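Local coordinates for GNAT family acetyltransferase (PDB 6C30), which probably transfers an acetyl group from acetyl-coenzyme A to an amino group, as a RimJ-type N-acetyltransferase of the GNAT family, at residues L177-E182 / W187-L192. Sequence-based numbering, arbitrary orientation.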
ATOM      1  N   LEU A 177      -6.161  -5.193 -35.990  1.00 13.18           N
ATOM      2  CA  LEU A 177      -5.063  -4.374 -36.477  1.00 13.04           C
ATOM      3  C   LEU A 177      -4.024  -5.280 -37.123  1.00 13.70           C
ATOM      4  O   LEU A 177      -3.346  -6.046 -36.440  1.00 13.96           O
ATOM      5  CB  LEU A 177      -4.461  -3.562 -35.322  1.00 12.06           C
ATOM      6  CG  LEU A 177      -5.472  -2.869 -34.417  1.00 13.11           C
ATOM      7  CD1 LEU A 177      -4.736  -2.129 -33.311  1.00 14.96           C
ATOM      8  CD2 LEU A 177      -6.382  -1.921 -35.217  1.00 15.67           C
ATOM      9  N   LYS A 178      -3.928  -5.228 -38.446  1.00 12.02           N
ATOM     10  CA  LYS A 178      -3.024  -6.118 -39.166  1.00 13.18           C
ATOM     11  C   LYS A 178      -1.550  -5.754 -38.956  1.00 12.89           C
ATOM     12  O   LYS A 178      -1.169  -4.587 -39.071  1.00 13.82           O
ATOM     13  CB  LYS A 178      -3.340  -6.103 -40.668  1.00 15.37           C
ATOM     14  CG  LYS A 178      -4.752  -6.583 -41.013  1.00 15.07           C
ATOM     15  CD  LYS A 178      -4.995  -8.048 -40.632  1.00 15.08           C
ATOM     16  CE  LYS A 178      -4.171  -8.990 -41.485  1.00 16.10           C
ATOM     17  NZ  LYS A 178      -4.449 -10.423 -41.142  1.00 17.59           N
ATOM     18  N   ARG A 179      -0.728  -6.761 -38.650  1.00 13.72           N
ATOM     19  CA  ARG A 179       0.729  -6.584 -38.575  1.00 13.96           C
ATOM     20  C   ARG A 179       1.072  -5.393 -37.679  1.00 12.36           C
ATOM     21  O   ARG A 179       1.896  -4.549 -38.029  1.00 14.01           O
ATOM     22  CB  ARG A 179       1.320  -6.398 -39.981  1.00 15.01           C
ATOM     23  CG  ARG A 179       1.122  -7.606 -40.892  1.00 15.89           C
ATOM     24  CD  ARG A 179       1.484  -7.317 -42.353  1.00 16.82           C
ATOM     25  NE  ARG A 179       0.640  -6.278 -42.944  1.00 16.65           N
ATOM     26  CZ  ARG A 179      -0.578  -6.488 -43.435  1.00 17.73           C
ATOM     27  NH1 ARG A 179      -1.106  -7.708 -43.418  1.00 18.29           N
ATOM     28  NH2 ARG A 179      -1.272  -5.481 -43.951  1.00 17.36           N
ATOM     29  N   TYR A 180       0.418  -5.328 -36.526  1.00 12.76           N
ATOM     30  CA  TYR A 180       0.374  -4.107 -35.732  1.00 12.70           C
ATOM     31  C   TYR A 180       1.639  -3.851 -34.907  1.00 13.15           C
ATOM     32  O   TYR A 180       2.172  -2.742 -34.916  1.00 14.55           O
ATOM     33  CB  TYR A 180      -0.864  -4.144 -34.817  1.00 13.22           C
ATOM     34  CG  TYR A 180      -1.017  -2.923 -33.938  1.00 12.39           C
ATOM     35  CD1 TYR A 180      -1.263  -1.672 -34.493  1.00 13.58           C
ATOM     36  CD2 TYR A 180      -0.925  -3.023 -32.557  1.00 13.50           C
ATOM     37  CE1 TYR A 180      -1.400  -0.554 -33.687  1.00 15.05           C
ATOM     38  CE2 TYR A 180      -1.068  -1.910 -31.746  1.00 13.76           C
ATOM     39  CZ  TYR A 180      -1.296  -0.681 -32.317  1.00 15.31           C
ATOM     40  OH  TYR A 180      -1.429   0.420 -31.494  1.00 18.68           O
ATOM     41  N   LEU A 181       2.095  -4.864 -34.175  1.00 12.43           N
ATOM     42  CA  LEU A 181       3.232  -4.714 -33.269  1.00 13.32           C
ATOM     43  C   LEU A 181       4.279  -5.767 -33.566  1.00 12.87           C
ATOM     44  O   LEU A 181       3.942  -6.917 -33.896  1.00 14.23           O
ATOM     45  CB  LEU A 181       2.782  -4.827 -31.809  1.00 14.81           C
ATOM     46  CG  LEU A 181       2.226  -3.571 -31.139  1.00 16.01           C
ATOM     47  CD1 LEU A 181       1.399  -3.921 -29.908  1.00 16.88           C
ATOM     48  CD2 LEU A 181       3.366  -2.606 -30.782  1.00 17.77           C
ATOM     49  N   GLU A 182       5.546  -5.387 -33.438  1.00 13.37           N
ATOM     50  CA  GLU A 182       6.644  -6.318 -33.645  1.00 14.69           C
ATOM     51  C   GLU A 182       6.785  -7.172 -32.394  1.00 13.20           C
ATOM     52  O   GLU A 182       7.220  -6.686 -31.347  1.00 14.08           O
ATOM     53  CB  GLU A 182       7.942  -5.568 -33.932  1.00 15.94           C
ATOM     54  CG  GLU A 182       8.913  -6.312 -34.823  1.00 19.86           C
ATOM     55  CD  GLU A 182      10.264  -5.617 -34.911  1.00 25.88           C
ATOM     56  OE1 GLU A 182      10.409  -4.487 -34.388  1.00 25.20           O
ATOM     57  OE2 GLU A 182      11.188  -6.212 -35.500  1.00 27.66           O
ATOM     58  N   TRP A 187       5.909  -8.917 -37.413  1.00 14.16           N
ATOM     59  CA  TRP A 187       4.795  -7.996 -37.191  1.00 15.08           C
ATOM     60  C   TRP A 187       3.503  -8.786 -37.035  1.00 16.17           C
ATOM     61  O   TRP A 187       3.096  -9.484 -37.959  1.00 18.21           O
ATOM     62  CB  TRP A 187       4.690  -7.001 -38.347  1.00 14.92           C
ATOM     63  CG  TRP A 187       5.833  -6.053 -38.391  1.00 14.02           C
ATOM     64  CD1 TRP A 187       6.956  -6.143 -39.168  1.00 18.62           C
ATOM     65  CD2 TRP A 187       5.977  -4.862 -37.613  1.00 14.02           C
ATOM     66  NE1 TRP A 187       7.785  -5.072 -38.926  1.00 17.72           N
ATOM     67  CE2 TRP A 187       7.206  -4.270 -37.974  1.00 15.07           C
ATOM     68  CE3 TRP A 187       5.180  -4.230 -36.654  1.00 12.64           C
ATOM     69  CZ2 TRP A 187       7.660  -3.083 -37.397  1.00 16.22           C
ATOM     70  CZ3 TRP A 187       5.625  -3.051 -36.083  1.00 14.26           C
ATOM     71  CH2 TRP A 187       6.855  -2.489 -36.462  1.00 15.36           C
ATOM     72  N   ARG A 188       2.862  -8.688 -35.871  1.00 13.96           N
ATOM     73  CA  ARG A 188       1.740  -9.564 -35.518  1.00 13.36           C
ATOM     74  C   ARG A 188       0.403  -8.839 -35.434  1.00 13.97           C
ATOM     75  O   ARG A 188       0.312  -7.760 -34.836  1.00 12.93           O
ATOM     76  CB  ARG A 188       1.992 -10.252 -34.171  1.00 14.98           C
ATOM     77  CG  ARG A 188       3.362 -10.868 -34.001  1.00 20.55           C
ATOM     78  CD  ARG A 188       3.368 -12.261 -34.525  1.00 24.14           C
ATOM     79  NE  ARG A 188       4.638 -12.950 -34.317  1.00 18.74           N
ATOM     80  CZ  ARG A 188       4.851 -14.191 -34.737  1.00 22.25           C
ATOM     81  NH1 ARG A 188       3.875 -14.837 -35.360  1.00 24.15           N
ATOM     82  NH2 ARG A 188       6.022 -14.783 -34.542  1.00 21.92           N
ATOM     83  N   ASP A 189      -0.643  -9.435 -36.012  1.00 13.17           N
ATOM     84  CA  ASP A 189      -1.996  -8.913 -35.838  1.00 13.48           C
ATOM     85  C   ASP A 189      -2.354  -8.790 -34.358  1.00 12.03           C
ATOM     86  O   ASP A 189      -2.040  -9.679 -33.566  1.00 13.09           O
ATOM     87  CB  ASP A 189      -3.045  -9.823 -36.478  1.00 14.67           C
ATOM     88  CG  ASP A 189      -2.927  -9.938 -37.989  1.00 15.48           C
ATOM     89  OD1 ASP A 189      -2.075  -9.283 -38.637  1.00 14.13           O
ATOM     90  OD2 ASP A 189      -3.748 -10.719 -38.524  1.00 16.65           O
ATOM     91  N   HIS A 190      -3.022  -7.704 -33.991  1.00 13.54           N
ATOM     92  CA  HIS A 190      -3.588  -7.541 -32.655  1.00 13.05           C
ATOM     93  C   HIS A 190      -5.044  -7.114 -32.773  1.00 13.10           C
ATOM     94  O   HIS A 190      -5.369  -6.224 -33.570  1.00 13.79           O
ATOM     95  CB  HIS A 190      -2.819  -6.491 -31.842  1.00 14.25           C
ATOM     96  CG  HIS A 190      -1.506  -6.967 -31.291  1.00 11.75           C
ATOM     97  ND1 HIS A 190      -0.437  -7.299 -32.094  1.00 12.08           N
ATOM     98  CD2 HIS A 190      -1.085  -7.136 -30.011  1.00 12.41           C
ATOM     99  CE1 HIS A 190       0.581  -7.670 -31.334  1.00 12.69           C
ATOM    100  NE2 HIS A 190       0.217  -7.571 -30.068  1.00 13.21           N
ATOM    101  N   LEU A 191      -5.923  -7.749 -32.007  1.00 13.80           N
ATOM    102  CA  LEU A 191      -7.273  -7.233 -31.819  1.00 12.94           C
ATOM    103  C   LEU A 191      -7.226  -5.925 -31.054  1.00 13.24           C
ATOM    104  O   LEU A 191      -6.376  -5.743 -30.180  1.00 13.17           O
ATOM    105  CB  LEU A 191      -8.139  -8.241 -31.063  1.00 16.52           C
ATOM    106  CG  LEU A 191      -8.492  -9.509 -31.841  1.00 16.73           C
ATOM    107  CD1 LEU A 191      -8.835 -10.615 -30.875  1.00 18.08           C
ATOM    108  CD2 LEU A 191      -9.640  -9.254 -32.809  1.00 20.74           C
ATOM    109  N   LEU A 192      -8.122  -5.014 -31.401  1.00 12.73           N
ATOM    110  CA  LEU A 192      -8.329  -3.797 -30.646  1.00 12.37           C
ATOM    111  C   LEU A 192      -9.629  -3.945 -29.878  1.00 13.96           C
ATOM    112  O   LEU A 192     -10.674  -4.238 -30.474  1.00 13.82           O
ATOM    113  CB  LEU A 192      -8.391  -2.581 -31.581  1.00 14.39           C
ATOM    114  CG  LEU A 192      -8.674  -1.232 -30.929  1.00 13.11           C
ATOM    115  CD1 LEU A 192      -7.520  -0.827 -30.027  1.00 14.00           C
ATOM    116  CD2 LEU A 192      -8.935  -0.151 -31.977  1.00 15.76           C
TER
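L177–E182 and W187–L192 pair as antiparallel arms of a beta hairpin at the surface of the GNAT fold, interrupted by a classic beta bulge in which Y180 and L181 both face R188. Before the bulge, L177 and H190 form a hydrogen-bonded pair, L177 N donating to H190 O (2.7 Å) and H190 N to L177 O. Beyond it, R188 N reaches L181 O at 2.9 Å, and the return bond from L181 N to R188 O is weak. Between these two pairs the register slips by two residues, and the chain bends at K178 and R179.

At the bulge R188 O takes two further donors from opposite faces of its carbonyl plane: Y180 N at 3.0 Å, and H190 ND1, with R188 O lying almost in the imidazole plane, which fixes the rotation of the ring. L181 CD1 sits over one face of that ring, while Y180 turns an edge toward it in an offset edge-to-face pair with planes 62° apart.

D189 holds this corner with both carboxylate oxygens. OD1 accepts R179 N on its anti side (2.9 Å). Bends at chi2 and chi3 (-63° and -68°) carry K178 alongside the aspartate. There its NZ meets OD2 on the syn side in a 2.7 Å salt bridge. Near the hairpin's tip, E182 CB lies over the six-membered ring of W187, 3.9 Å from its centroid.

R188 directs its guanidinium to the connecting turn, bonding V183 O and D184 O. On its other edge strand 186-196 pairs with strand 150-155, where L191 bonds V155, and L177, Y180 and L192 all touch T154.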